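Local atomic coordinates of laccase (Uncultured bacterium, PDB entry 4F7K), a protein that probably oxidises phenolic and related substrates while reducing dioxygen to water, as a laccase of the multicopper oxidase family. Residues A[4-9]-A[26-31]; A[46-51]-A[84-89]; A[114-119]-A[134-139]. All blocks are in the same frame, centred on the assembly; numbering follows the deposited sequence. Where two conformers were deposited one is given.

Interaction 1: residues A[4-9]-A[26-31]; sequences VELVAQ and LGFNGG
Asn29 reaches Val7 because its CG lies beside its own backbone N, anti to the carbonyl carbon (chi1 -74°). The same kind of torsion in Phe28 (chi1 -76°) sets its ring against Leu6. The two segments belong to a beta hairpin, strands 4-13 and 23-28, at one side of a cupredoxin-type domain. They run antiparallel, and Gln9 and Gly27 form a hydrogen-bonded pair with both backbone bonds made. Ala8 and Phe28 form the next, non-hydrogen-bonded pair. Beyond it strand 26-28 ends in a type I' turn from Phe28 to Gly31, and Asn29 carries the pairing on. Its backbone N donates to Val7 O at 3.0 Å. Its side-chain amide then stands in for a strand backbone: OD1 accepts from Val7 N at 2.9 Å. Two nearly straight bonds, this one and the one to Glu5 O, grip the amide and fix its rotation. On the face of Leu6 and Ala8, the Phe28 ring is buried. Leu6 CG and CD1 both meet Phe28 CD1, and Ala8 CB lies 3.8 Å from Phe28 CE1. Tyr101 adds an edge-to-face ring contact to Phe28. The second amide bond runs from Asn29 ND2 to Glu5 O at 3.0 Å, with the acceptor only 3° out of the amide plane.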
ATOM      1  N   VAL A   4      14.117  -3.036 -16.272  1.00 58.60           N
ATOM      2  CA  VAL A   4      12.792  -3.534 -16.648  1.00 56.20           C
ATOM      3  C   VAL A   4      11.970  -2.366 -17.197  1.00 53.48           C
ATOM      4  O   VAL A   4      11.900  -1.298 -16.555  1.00 53.39           O
ATOM      5  CB  VAL A   4      12.056  -4.179 -15.459  1.00 55.39           C
ATOM      6  CG1 VAL A   4      11.927  -3.202 -14.308  1.00 56.55           C
ATOM      7  CG2 VAL A   4      10.659  -4.682 -15.875  1.00 56.45           C
ATOM      8  N   GLU A   5      11.364  -2.552 -18.372  1.00 50.30           N
ATOM      9  CA  GLU A   5      10.419  -1.552 -18.872  1.00 47.04           C
ATOM     10  C   GLU A   5       9.082  -1.640 -18.146  1.00 43.34           C
ATOM     11  O   GLU A   5       8.534  -2.728 -17.958  1.00 42.87           O
ATOM     12  CB  GLU A   5      10.249  -1.605 -20.383  1.00 47.50           C
ATOM     13  CG  GLU A   5      11.227  -0.691 -21.125  1.00 52.12           C
ATOM     14  CD  GLU A   5      10.798  -0.387 -22.575  1.00 58.20           C
ATOM     15  OE1 GLU A   5       9.641  -0.705 -22.970  1.00 57.30           O
ATOM     16  OE2 GLU A   5      11.629   0.185 -23.324  1.00 61.29           O
ATOM     17  N   LEU A   6       8.591  -0.486 -17.714  1.00 39.20           N
ATOM     18  CA  LEU A   6       7.316  -0.382 -17.033  1.00 35.65           C
ATOM     19  C   LEU A   6       6.446   0.571 -17.847  1.00 34.68           C
ATOM     20  O   LEU A   6       6.623   1.801 -17.785  1.00 33.86           O
ATOM     21  CB  LEU A   6       7.505   0.140 -15.614  1.00 34.59           C
ATOM     22  CG  LEU A   6       6.276   0.238 -14.725  1.00 34.10           C
ATOM     23  CD1 LEU A   6       5.620  -1.149 -14.447  1.00 30.15           C
ATOM     24  CD2 LEU A   6       6.654   0.925 -13.433  1.00 32.08           C
ATOM     25  N   VAL A   7       5.546   0.001 -18.650  1.00 32.22           N
ATOM     26  CA  VAL A   7       4.813   0.801 -19.610  1.00 31.26           C
ATOM     27  C   VAL A   7       3.416   1.064 -19.113  1.00 29.46           C
ATOM     28  O   VAL A   7       2.637   0.131 -18.996  1.00 29.00           O
ATOM     29  CB  VAL A   7       4.747   0.149 -21.016  1.00 32.48           C
ATOM     30  CG1 VAL A   7       4.257   1.175 -22.035  1.00 30.86           C
ATOM     31  CG2 VAL A   7       6.151  -0.417 -21.449  1.00 33.10           C
ATOM     32  N   ALA A   8       3.121   2.317 -18.783  1.00 27.59           N
ATOM     33  CA  ALA A   8       1.752   2.726 -18.454  1.00 27.47           C
ATOM     34  C   ALA A   8       0.957   2.778 -19.784  1.00 27.78           C
ATOM     35  O   ALA A   8       1.352   3.490 -20.715  1.00 29.41           O
ATOM     36  CB  ALA A   8       1.750   4.084 -17.707  1.00 26.92           C
ATOM     37  N   GLN A   9      -0.084   1.954 -19.916  1.00 26.63           N
ATOM     38  CA  GLN A   9      -0.836   1.870 -21.185  1.00 27.57           C
ATOM     39  C   GLN A   9      -2.296   1.438 -21.019  1.00 26.15           C
ATOM     40  O   GLN A   9      -2.667   0.920 -19.977  1.00 24.82           O
ATOM     41  CB  GLN A   9      -0.148   0.894 -22.166  1.00 28.01           C
ATOM     42  CG  GLN A   9       0.102  -0.482 -21.487  1.00 31.78           C
ATOM     43  CD  GLN A   9       0.959  -1.390 -22.281  1.00 34.00           C
ATOM     44  OE1 GLN A   9       1.437  -1.040 -23.383  1.00 39.79           O
ATOM     45  NE2 GLN A   9       1.161  -2.571 -21.761  1.00 29.44           N
ATOM     46  N   LEU A  26      -6.496   1.812 -17.572  1.00 28.10           N
ATOM     47  CA  LEU A  26      -5.027   2.005 -17.701  1.00 28.12           C
ATOM     48  C   LEU A  26      -4.321   1.042 -16.802  1.00 26.77           C
ATOM     49  O   LEU A  26      -4.765   0.806 -15.701  1.00 27.93           O
ATOM     50  CB  LEU A  26      -4.589   3.477 -17.456  1.00 26.97           C
ATOM     51  CG  LEU A  26      -5.321   4.571 -18.260  1.00 31.46           C
ATOM     52  CD1 LEU A  26      -4.852   5.958 -17.818  1.00 34.42           C
ATOM     53  CD2 LEU A  26      -5.196   4.422 -19.811  1.00 30.85           C
ATOM     54  N   GLY A  27      -3.227   0.452 -17.269  1.00 26.95           N
ATOM     55  CA  GLY A  27      -2.418  -0.402 -16.426  1.00 25.04           C
ATOM     56  C   GLY A  27      -0.977  -0.385 -16.876  1.00 26.36           C
ATOM     57  O   GLY A  27      -0.550   0.505 -17.632  1.00 27.01           O
ATOM     58  N   PHE A  28      -0.234  -1.411 -16.475  1.00 26.20           N
ATOM     59  CA  PHE A  28       1.182  -1.476 -16.741  1.00 26.40           C
ATOM     60  C   PHE A  28       1.444  -2.802 -17.386  1.00 27.03           C
ATOM     61  O   PHE A  28       1.032  -3.833 -16.854  1.00 27.44           O
ATOM     62  CB  PHE A  28       2.000  -1.448 -15.417  1.00 25.40           C
ATOM     63  CG  PHE A  28       2.104  -0.101 -14.781  1.00 25.72           C
ATOM     64  CD1 PHE A  28       2.894   0.893 -15.336  1.00 25.79           C
ATOM     65  CD2 PHE A  28       1.404   0.173 -13.623  1.00 25.46           C
ATOM     66  CE1 PHE A  28       2.982   2.164 -14.700  1.00 27.87           C
ATOM     67  CE2 PHE A  28       1.478   1.408 -13.010  1.00 25.62           C
ATOM     68  CZ  PHE A  28       2.282   2.390 -13.531  1.00 25.71           C
ATOM     69  N   ASN A  29       2.165  -2.786 -18.490  1.00 27.52           N
ATOM     70  CA  ASN A  29       2.640  -4.019 -19.123  1.00 29.90           C
ATOM     71  C   ASN A  29       1.538  -5.038 -19.482  1.00 30.10           C
ATOM     72  O   ASN A  29       1.696  -6.261 -19.247  1.00 30.60           O
ATOM     73  CB  ASN A  29       3.736  -4.678 -18.255  1.00 29.92           C
ATOM     74  CG  ASN A  29       5.072  -3.947 -18.330  1.00 31.76           C
ATOM     75  OD1 ASN A  29       5.185  -2.880 -18.910  1.00 32.30           O
ATOM     76  ND2 ASN A  29       6.093  -4.535 -17.757  1.00 33.45           N
ATOM     77  N   GLY A  30       0.430  -4.534 -20.025  1.00 29.84           N
ATOM     78  CA  GLY A  30      -0.625  -5.399 -20.606  1.00 29.37           C
ATOM     79  C   GLY A  30      -1.660  -5.841 -19.573  1.00 29.17           C
ATOM     80  O   GLY A  30      -2.535  -6.631 -19.894  1.00 27.86           O
ATOM     81  N   GLY A  31      -1.573  -5.325 -18.333  1.00 28.25           N
ATOM     82  CA  GLY A  31      -2.529  -5.739 -17.262  1.00 26.95           C
ATOM     83  C   GLY A  31      -2.677  -4.744 -16.125  1.00 26.92           C
ATOM     84  O   GLY A  31      -1.937  -3.764 -16.056  1.00 27.32           O
TER

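Interaction 2: residues A[46-51]-A[84-89]; sequences DIRFQN and GGEFEY
Ile47 and Tyr89 open a ladder of antiparallel strands whose axes come within 4.6 Å and run at 165° to each other. They make a hydrogen-bonded pair, with Ile47 N giving to Tyr89 O and Tyr89 N to Ile47 O. Phe49 and Phe87 repeat the pattern two residues on. Arg48 with Glu88 and Gln50 with Glu86 are the non-hydrogen-bonded pairs. Gly84 and Gly85, just before the strand begins at Glu86, carry the bonding on: Asn51 N donates to Gly85 O at 3.0 Å, and Gly84 N to Asn51 O at 2.9 Å. The sheet is one of the two in the first cupredoxin-type domain, and strand 86-92 is its outermost strand within the chain.

One face of the sheet carries Ile47, Phe49, Phe87 and Tyr89. The Phe49 and Tyr89 side chains run alongside each other in the same direction. Phe49 CB comes to the edge of the Tyr89 ring, in its plane, 3.7 Å from CE2. Phe87 CD2 sits over the centre of one face of that ring, 3.3 Å above its plane. The phenol OH of Tyr89 is hydrogen-bonded to Gln78 and Val59, which would fix the ring at its far end.

The other face is charged. The Arg48 chain is stretched out as far as NE, with CG anti to the backbone N (chi1 -173°), and this carries the guanidinium along the sheet to Glu86. A salt bridge joins Arg48 NH2 to Glu86 OE1 at 2.9 Å. The carboxylate approaches over one guanidinium face, the planes 42° apart. Glu88 bends at chi2 and lays OE2 against the aliphatic part of the same arginine, 3.3 Å from Arg48 CG. That buried oxygen has no polar partner in the model.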
ATOM      1  N   ASP A  46      16.235  -0.962 -11.158  1.00 44.80           N
ATOM      2  CA  ASP A  46      16.455  -0.117 -12.316  0.50 45.12           C
ATOM      3  C   ASP A  46      15.217  -0.254 -13.223  1.00 43.45           C
ATOM      4  O   ASP A  46      15.015  -1.307 -13.823  1.00 43.44           O
ATOM      5  CB  ASP A  46      17.751  -0.543 -13.023  0.50 46.93           C
ATOM      6  CG  ASP A  46      19.012  -0.253 -12.185  0.50 49.61           C
ATOM      7  OD1 ASP A  46      19.209   0.911 -11.785  0.50 50.27           O
ATOM      8  OD2 ASP A  46      19.824  -1.176 -11.942  0.50 51.31           O
ATOM      9  N   ILE A  47      14.408   0.801 -13.308  1.00 41.84           N
ATOM     10  CA  ILE A  47      13.096   0.760 -13.961  1.00 39.32           C
ATOM     11  C   ILE A  47      12.995   1.826 -15.057  1.00 39.25           C
ATOM     12  O   ILE A  47      13.193   3.011 -14.789  1.00 40.49           O
ATOM     13  CB  ILE A  47      11.990   0.933 -12.887  1.00 38.04           C
ATOM     14  CG1 ILE A  47      12.001  -0.293 -11.968  1.00 39.22           C
ATOM     15  CG2 ILE A  47      10.582   1.132 -13.510  1.00 36.21           C
ATOM     16  CD1 ILE A  47      11.562  -0.033 -10.480  1.00 41.66           C
ATOM     17  N   ARG A  48      12.738   1.405 -16.297  1.00 38.32           N
ATOM     18  CA  ARG A  48      12.488   2.359 -17.371  1.00 38.69           C
ATOM     19  C   ARG A  48      10.958   2.555 -17.542  1.00 36.60           C
ATOM     20  O   ARG A  48      10.284   1.730 -18.158  1.00 35.06           O
ATOM     21  CB  ARG A  48      13.204   1.957 -18.674  1.00 40.14           C
ATOM     22  CG  ARG A  48      13.124   3.002 -19.818  1.00 43.57           C
ATOM     23  CD  ARG A  48      13.812   2.526 -21.120  1.00 50.41           C
ATOM     24  NE  ARG A  48      13.192   3.091 -22.330  1.00 56.88           N
ATOM     25  CZ  ARG A  48      13.741   3.118 -23.560  1.00 61.15           C
ATOM     26  NH1 ARG A  48      14.966   2.633 -23.794  1.00 62.26           N
ATOM     27  NH2 ARG A  48      13.061   3.651 -24.579  1.00 61.60           N
ATOM     28  N   PHE A  49      10.446   3.645 -16.963  1.00 35.25           N
ATOM     29  CA  PHE A  49       9.058   4.055 -17.108  1.00 33.56           C
ATOM     30  C   PHE A  49       8.777   4.654 -18.484  1.00 34.66           C
ATOM     31  O   PHE A  49       9.474   5.571 -18.918  1.00 35.91           O
ATOM     32  CB  PHE A  49       8.664   5.071 -16.033  1.00 32.61           C
ATOM     33  CG  PHE A  49       7.248   5.591 -16.160  1.00 31.76           C
ATOM     34  CD1 PHE A  49       6.147   4.717 -16.160  1.00 30.17           C
ATOM     35  CD2 PHE A  49       7.011   6.945 -16.253  1.00 30.54           C
ATOM     36  CE1 PHE A  49       4.819   5.210 -16.249  1.00 29.66           C
ATOM     37  CE2 PHE A  49       5.697   7.459 -16.341  1.00 31.85           C
ATOM     38  CZ  PHE A  49       4.593   6.583 -16.363  1.00 28.69           C
ATOM     39  N   GLN A  50       7.738   4.143 -19.135  1.00 33.58           N
ATOM     40  CA  GLN A  50       7.313   4.599 -20.458  1.00 35.77           C
ATOM     41  C   GLN A  50       5.837   5.025 -20.428  1.00 34.35           C
ATOM     42  O   GLN A  50       4.974   4.228 -20.098  1.00 32.67           O
ATOM     43  CB  GLN A  50       7.458   3.477 -21.481  1.00 37.04           C
ATOM     44  CG  GLN A  50       8.847   2.954 -21.660  1.00 42.59           C
ATOM     45  CD  GLN A  50       9.465   3.501 -22.906  1.00 52.07           C
ATOM     46  OE1 GLN A  50       9.047   4.560 -23.425  1.00 55.11           O
ATOM     47  NE2 GLN A  50      10.456   2.788 -23.422  1.00 54.36           N
ATOM     48  N   ASN A  51       5.570   6.269 -20.806  1.00 34.99           N
ATOM     49  CA  ASN A  51       4.216   6.839 -20.753  1.00 34.86           C
ATOM     50  C   ASN A  51       3.431   6.631 -22.061  1.00 35.14           C
ATOM     51  O   ASN A  51       3.634   7.366 -23.041  1.00 36.34           O
ATOM     52  CB  ASN A  51       4.327   8.323 -20.394  1.00 34.75           C
ATOM     53  CG  ASN A  51       2.980   9.001 -20.217  1.00 35.96           C
ATOM     54  OD1 ASN A  51       1.938   8.497 -20.648  1.00 34.34           O
ATOM     55  ND2 ASN A  51       3.003  10.186 -19.606  1.00 36.14           N
ATOM     56  N   GLY A  84       4.257   9.910 -24.256  1.00 41.15           N
ATOM     57  CA  GLY A  84       5.234   9.458 -25.225  1.00 42.11           C
ATOM     58  C   GLY A  84       6.656   9.495 -24.687  1.00 43.11           C
ATOM     59  O   GLY A  84       7.593   9.090 -25.368  1.00 44.38           O
ATOM     60  N   GLY A  85       6.818  10.013 -23.475  1.00 42.52           N
ATOM     61  CA  GLY A  85       8.133  10.166 -22.867  1.00 43.03           C
ATOM     62  C   GLY A  85       8.515   9.030 -21.951  1.00 41.29           C
ATOM     63  O   GLY A  85       7.762   8.089 -21.755  1.00 40.18           O
ATOM     64  N   GLU A  86       9.695   9.132 -21.371  1.00 42.22           N
ATOM     65  CA  GLU A  86      10.197   8.102 -20.484  1.00 42.33           C
ATOM     66  C   GLU A  86      10.943   8.707 -19.286  1.00 42.56           C
ATOM     67  O   GLU A  86      11.309   9.880 -19.290  1.00 43.94           O
ATOM     68  CB  GLU A  86      11.104   7.130 -21.242  1.00 42.70           C
ATOM     69  CG  GLU A  86      12.290   7.812 -21.838  1.00 48.81           C
ATOM     70  CD  GLU A  86      13.260   6.852 -22.450  1.00 55.07           C
ATOM     71  OE1 GLU A  86      12.957   6.312 -23.536  1.00 55.19           O
ATOM     72  OE2 GLU A  86      14.348   6.668 -21.854  1.00 60.11           O
ATOM     73  N   PHE A  87      11.172   7.874 -18.282  1.00 40.93           N
ATOM     74  CA  PHE A  87      11.897   8.261 -17.088  1.00 41.79           C
ATOM     75  C   PHE A  87      12.587   7.028 -16.543  1.00 41.22           C
ATOM     76  O   PHE A  87      11.996   5.957 -16.414  1.00 39.26           O
ATOM     77  CB  PHE A  87      10.960   8.832 -16.003  1.00 40.30           C
ATOM     78  CG  PHE A  87      11.686   9.577 -14.916  1.00 42.50           C
ATOM     79  CD1 PHE A  87      11.857  10.961 -14.999  1.00 44.13           C
ATOM     80  CD2 PHE A  87      12.215   8.901 -13.812  1.00 40.69           C
ATOM     81  CE1 PHE A  87      12.547  11.653 -14.009  1.00 45.53           C
ATOM     82  CE2 PHE A  87      12.907   9.587 -12.826  1.00 43.01           C
ATOM     83  CZ  PHE A  87      13.065  10.963 -12.916  1.00 45.31           C
ATOM     84  N   GLU A  88      13.842   7.203 -16.189  1.00 42.93           N
ATOM     85  CA  GLU A  88      14.628   6.119 -15.647  1.00 43.66           C
ATOM     86  C   GLU A  88      14.572   6.177 -14.116  1.00 42.46           C
ATOM     87  O   GLU A  88      15.100   7.120 -13.497  1.00 42.98           O
ATOM     88  CB  GLU A  88      16.074   6.263 -16.148  1.00 46.03           C
ATOM     89  CG  GLU A  88      16.801   4.944 -16.315  1.00 49.49           C
ATOM     90  CD  GLU A  88      16.868   4.477 -17.767  0.50 51.36           C
ATOM     91  OE1 GLU A  88      17.974   4.504 -18.362  0.50 52.52           O
ATOM     92  OE2 GLU A  88      15.815   4.089 -18.308  0.50 49.63           O
ATOM     93  N   TYR A  89      13.893   5.212 -13.501  1.00 40.65           N
ATOM     94  CA  TYR A  89      13.894   5.148 -12.025  1.00 40.64           C
ATOM     95  C   TYR A  89      14.937   4.172 -11.537  1.00 41.77           C
ATOM     96  O   TYR A  89      14.897   2.979 -11.854  1.00 42.09           O
ATOM     97  CB  TYR A  89      12.534   4.758 -11.448  1.00 38.32           C
ATOM     98  CG  TYR A  89      11.478   5.816 -11.637  1.00 37.06           C
ATOM     99  CD1 TYR A  89      11.390   6.903 -10.752  1.00 35.48           C
ATOM    100  CD2 TYR A  89      10.557   5.737 -12.710  1.00 33.51           C
ATOM    101  CE1 TYR A  89      10.406   7.898 -10.911  1.00 34.67           C
ATOM    102  CE2 TYR A  89       9.572   6.741 -12.883  1.00 34.01           C
ATOM    103  CZ  TYR A  89       9.511   7.807 -11.975  1.00 34.74           C
ATOM    104  OH  TYR A  89       8.554   8.771 -12.121  1.00 36.19           O
TER

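Interaction 3: residues A[114-119]-A[134-139]; sequences GLYGPL and IIMIDD
Tyr116 and Asp138 point at each other from opposite directions, the ring and the carboxylate turned 84° apart. The nearest atoms are Tyr116 OH and Asp138 OD2, at 3.6 Å. Met136 crosses the tyrosine obliquely and brings its sulfur to the ring edge. Met136 SD lies 4.1 Å from Tyr116 CE1; measured from the ring centroid it is 78° off the ring normal, a Met-aromatic contact at the edge. The same sulfur meets Pro118 CD at 3.9 Å. A bend at chi3 (-71°) turns the methyl CE aside from Tyr116 CE1, so SD makes the close approach. The strand axes stay 8.9 Å apart, so this is side-chain packing between two sheets: strand 116-122 of the first cupredoxin-type domain against strand 131-140 of the second. Arg106 and Lys113 make long, weak ion pairs with Asp138, which probably ease the burial of its charge. With an alanine in place of Tyr116, a gap is likely to open beside Met136 SD, and Asp138 OD2 would probably lose the phenol oxygen next to it. Farther along, Pro118 meets Ile134 at about a right angle, Pro118 CB resting 4.0 Å from Ile134 CG2.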
ATOM      1  N   GLY A 114      -6.246   1.918 -12.553  1.00 27.19           N
ATOM      2  CA  GLY A 114      -5.527   0.658 -12.743  1.00 25.40           C
ATOM      3  C   GLY A 114      -4.018   0.741 -12.666  1.00 24.89           C
ATOM      4  O   GLY A 114      -3.319  -0.278 -12.811  1.00 23.87           O
ATOM      5  N   LEU A 115      -3.508   1.952 -12.459  1.00 23.98           N
ATOM      6  CA  LEU A 115      -2.070   2.229 -12.614  1.00 24.19           C
ATOM      7  C   LEU A 115      -1.384   2.001 -11.274  1.00 23.16           C
ATOM      8  O   LEU A 115      -1.016   2.928 -10.595  1.00 23.00           O
ATOM      9  CB  LEU A 115      -1.817   3.670 -13.096  1.00 24.07           C
ATOM     10  CG  LEU A 115      -2.126   3.997 -14.571  1.00 26.88           C
ATOM     11  CD1 LEU A 115      -1.945   5.456 -14.880  1.00 26.84           C
ATOM     12  CD2 LEU A 115      -1.244   3.163 -15.498  1.00 28.79           C
ATOM     13  N   TYR A 116      -1.264   0.741 -10.887  1.00 23.01           N
ATOM     14  CA  TYR A 116      -0.564   0.397  -9.689  1.00 21.90           C
ATOM     15  C   TYR A 116      -0.129  -1.062  -9.798  1.00 22.83           C
ATOM     16  O   TYR A 116      -0.585  -1.802 -10.712  1.00 20.56           O
ATOM     17  CB  TYR A 116      -1.470   0.539  -8.473  1.00 21.56           C
ATOM     18  CG  TYR A 116      -2.575  -0.492  -8.450  1.00 24.87           C
ATOM     19  CD1 TYR A 116      -2.441  -1.685  -7.745  1.00 22.05           C
ATOM     20  CD2 TYR A 116      -3.758  -0.270  -9.169  1.00 25.38           C
ATOM     21  CE1 TYR A 116      -3.486  -2.606  -7.715  1.00 22.18           C
ATOM     22  CE2 TYR A 116      -4.779  -1.187  -9.185  1.00 23.83           C
ATOM     23  CZ  TYR A 116      -4.657  -2.325  -8.430  1.00 26.00           C
ATOM     24  OH  TYR A 116      -5.705  -3.195  -8.432  1.00 25.61           O
ATOM     25  N   GLY A 117       0.738  -1.442  -8.850  1.00 21.86           N
ATOM     26  CA  GLY A 117       1.126  -2.811  -8.628  1.00 24.35           C
ATOM     27  C   GLY A 117       2.004  -2.923  -7.372  1.00 25.95           C
ATOM     28  O   GLY A 117       2.319  -1.909  -6.709  1.00 26.29           O
ATOM     29  N   PRO A 118       2.403  -4.154  -7.048  1.00 26.85           N
ATOM     30  CA  PRO A 118       3.162  -4.447  -5.867  1.00 27.55           C
ATOM     31  C   PRO A 118       4.665  -4.422  -6.115  1.00 28.85           C
ATOM     32  O   PRO A 118       5.159  -4.749  -7.211  1.00 28.37           O
ATOM     33  CB  PRO A 118       2.696  -5.851  -5.510  1.00 27.37           C
ATOM     34  CG  PRO A 118       2.400  -6.473  -6.843  1.00 27.71           C
ATOM     35  CD  PRO A 118       1.953  -5.385  -7.740  1.00 26.34           C
ATOM     36  N   LEU A 119       5.376  -3.999  -5.081  1.00 30.72           N
ATOM     37  CA  LEU A 119       6.823  -3.976  -5.072  1.00 31.84           C
ATOM     38  C   LEU A 119       7.288  -4.734  -3.826  1.00 33.25           C
ATOM     39  O   LEU A 119       7.050  -4.294  -2.708  1.00 32.77           O
ATOM     40  CB  LEU A 119       7.343  -2.525  -5.067  1.00 32.08           C
ATOM     41  CG  LEU A 119       8.866  -2.331  -5.227  1.00 34.91           C
ATOM     42  CD1 LEU A 119       9.186  -1.035  -5.922  1.00 36.94           C
ATOM     43  CD2 LEU A 119       9.628  -2.418  -3.904  1.00 35.05           C
ATOM     44  N   ILE A 134       0.353 -12.282  -2.736  1.00 36.29           N
ATOM     45  CA  ILE A 134       0.073 -10.864  -2.581  1.00 34.07           C
ATOM     46  C   ILE A 134      -1.425 -10.663  -2.747  1.00 34.32           C
ATOM     47  O   ILE A 134      -2.001 -11.154  -3.708  1.00 34.72           O
ATOM     48  CB  ILE A 134       0.863 -10.056  -3.639  1.00 33.36           C
ATOM     49  CG1 ILE A 134       2.372 -10.088  -3.326  1.00 28.62           C
ATOM     50  CG2 ILE A 134       0.323  -8.625  -3.789  1.00 28.55           C
ATOM     51  CD1 ILE A 134       3.272  -9.790  -4.534  1.00 25.88           C
ATOM     52  N   ILE A 135      -2.046  -9.929  -1.823  1.00 33.98           N
ATOM     53  CA  ILE A 135      -3.483  -9.748  -1.819  1.00 33.92           C
ATOM     54  C   ILE A 135      -3.784  -8.267  -1.907  1.00 32.97           C
ATOM     55  O   ILE A 135      -3.658  -7.533  -0.897  1.00 32.44           O
ATOM     56  CB  ILE A 135      -4.154 -10.265  -0.499  1.00 35.78           C
ATOM     57  CG1 ILE A 135      -3.471 -11.536   0.033  1.00 36.53           C
ATOM     58  CG2 ILE A 135      -5.674 -10.394  -0.682  1.00 37.48           C
ATOM     59  CD1 ILE A 135      -3.497 -12.686  -0.879  1.00 34.24           C
ATOM     60  N   MET A 136      -4.230  -7.848  -3.091  1.00 31.27           N
ATOM     61  CA  MET A 136      -4.549  -6.459  -3.352  1.00 30.06           C
ATOM     62  C   MET A 136      -6.065  -6.289  -3.295  1.00 30.10           C
ATOM     63  O   MET A 136      -6.838  -6.913  -4.078  1.00 30.81           O
ATOM     64  CB  MET A 136      -3.941  -5.990  -4.691  1.00 28.80           C
ATOM     65  CG  MET A 136      -2.398  -5.848  -4.639  1.00 28.08           C
ATOM     66  SD  MET A 136      -1.583  -5.953  -6.289  1.00 29.30           S
ATOM     67  CE  MET A 136      -1.756  -7.702  -6.731  1.00 26.14           C
ATOM     68  N   ILE A 137      -6.502  -5.488  -2.340  1.00 28.22           N
ATOM     69  CA  ILE A 137      -7.926  -5.289  -2.158  1.00 28.86           C
ATOM     70  C   ILE A 137      -8.304  -3.926  -2.716  1.00 28.05           C
ATOM     71  O   ILE A 137      -7.664  -2.925  -2.415  1.00 25.35           O
ATOM     72  CB  ILE A 137      -8.341  -5.439  -0.676  1.00 30.04           C
ATOM     73  CG1 ILE A 137      -7.863  -6.799  -0.141  1.00 32.43           C
ATOM     74  CG2 ILE A 137      -9.854  -5.293  -0.513  1.00 29.90           C
ATOM     75  CD1 ILE A 137      -8.116  -7.037   1.376  1.00 34.71           C
ATOM     76  N   ASP A 138      -9.317  -3.903  -3.576  1.00 28.34           N
ATOM     77  CA  ASP A 138      -9.734  -2.649  -4.222  1.00 29.92           C
ATOM     78  C   ASP A 138     -11.259  -2.711  -4.321  1.00 31.29           C
ATOM     79  O   ASP A 138     -11.866  -3.777  -4.211  1.00 31.45           O
ATOM     80  CB  ASP A 138      -9.073  -2.575  -5.615  1.00 29.21           C
ATOM     81  CG  ASP A 138      -8.923  -1.150  -6.167  1.00 32.59           C
ATOM     82  OD1 ASP A 138      -9.412  -0.178  -5.514  1.00 33.36           O
ATOM     83  OD2 ASP A 138      -8.293  -1.044  -7.289  1.00 32.63           O
ATOM     84  N   ASP A 139     -11.914  -1.578  -4.481  1.00 33.03           N
ATOM     85  CA  ASP A 139     -13.317  -1.678  -4.871  1.00 34.19           C
ATOM     86  C   ASP A 139     -13.618  -0.918  -6.142  1.00 33.89           C
ATOM     87  O   ASP A 139     -12.773  -0.180  -6.645  1.00 33.26           O
ATOM     88  CB  ASP A 139     -14.239  -1.320  -3.727  1.00 36.95           C
ATOM     89  CG  ASP A 139     -14.403   0.119  -3.586  1.00 38.79           C
ATOM     90  OD1 ASP A 139     -13.356   0.803  -3.703  1.00 43.36           O
ATOM     91  OD2 ASP A 139     -15.564   0.541  -3.397  1.00 40.64           O
TER

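In the fold
The three contacts follow one another along the chain, each closing before the next opens. Interactions 1 and 2 share one mixed sheet, in the strand order 23-28, 4-13, 44-51, 86-92. Their centres are about 11 Å apart, and they meet where strands 4-13 and 44-51 pair in parallel. Interaction 3 is centred about 14 Å from interaction 1 and about 20 Å from interaction 2. Its segment 114-119 runs into the facing sheet, and Leu115 and Tyr116 pack on Phe28 of interaction 1. Interactions 1 and 2 therefore build one sheet of the first cupredoxin-type domain, while interaction 3, nearer the chain's centre, joins that domain to the second.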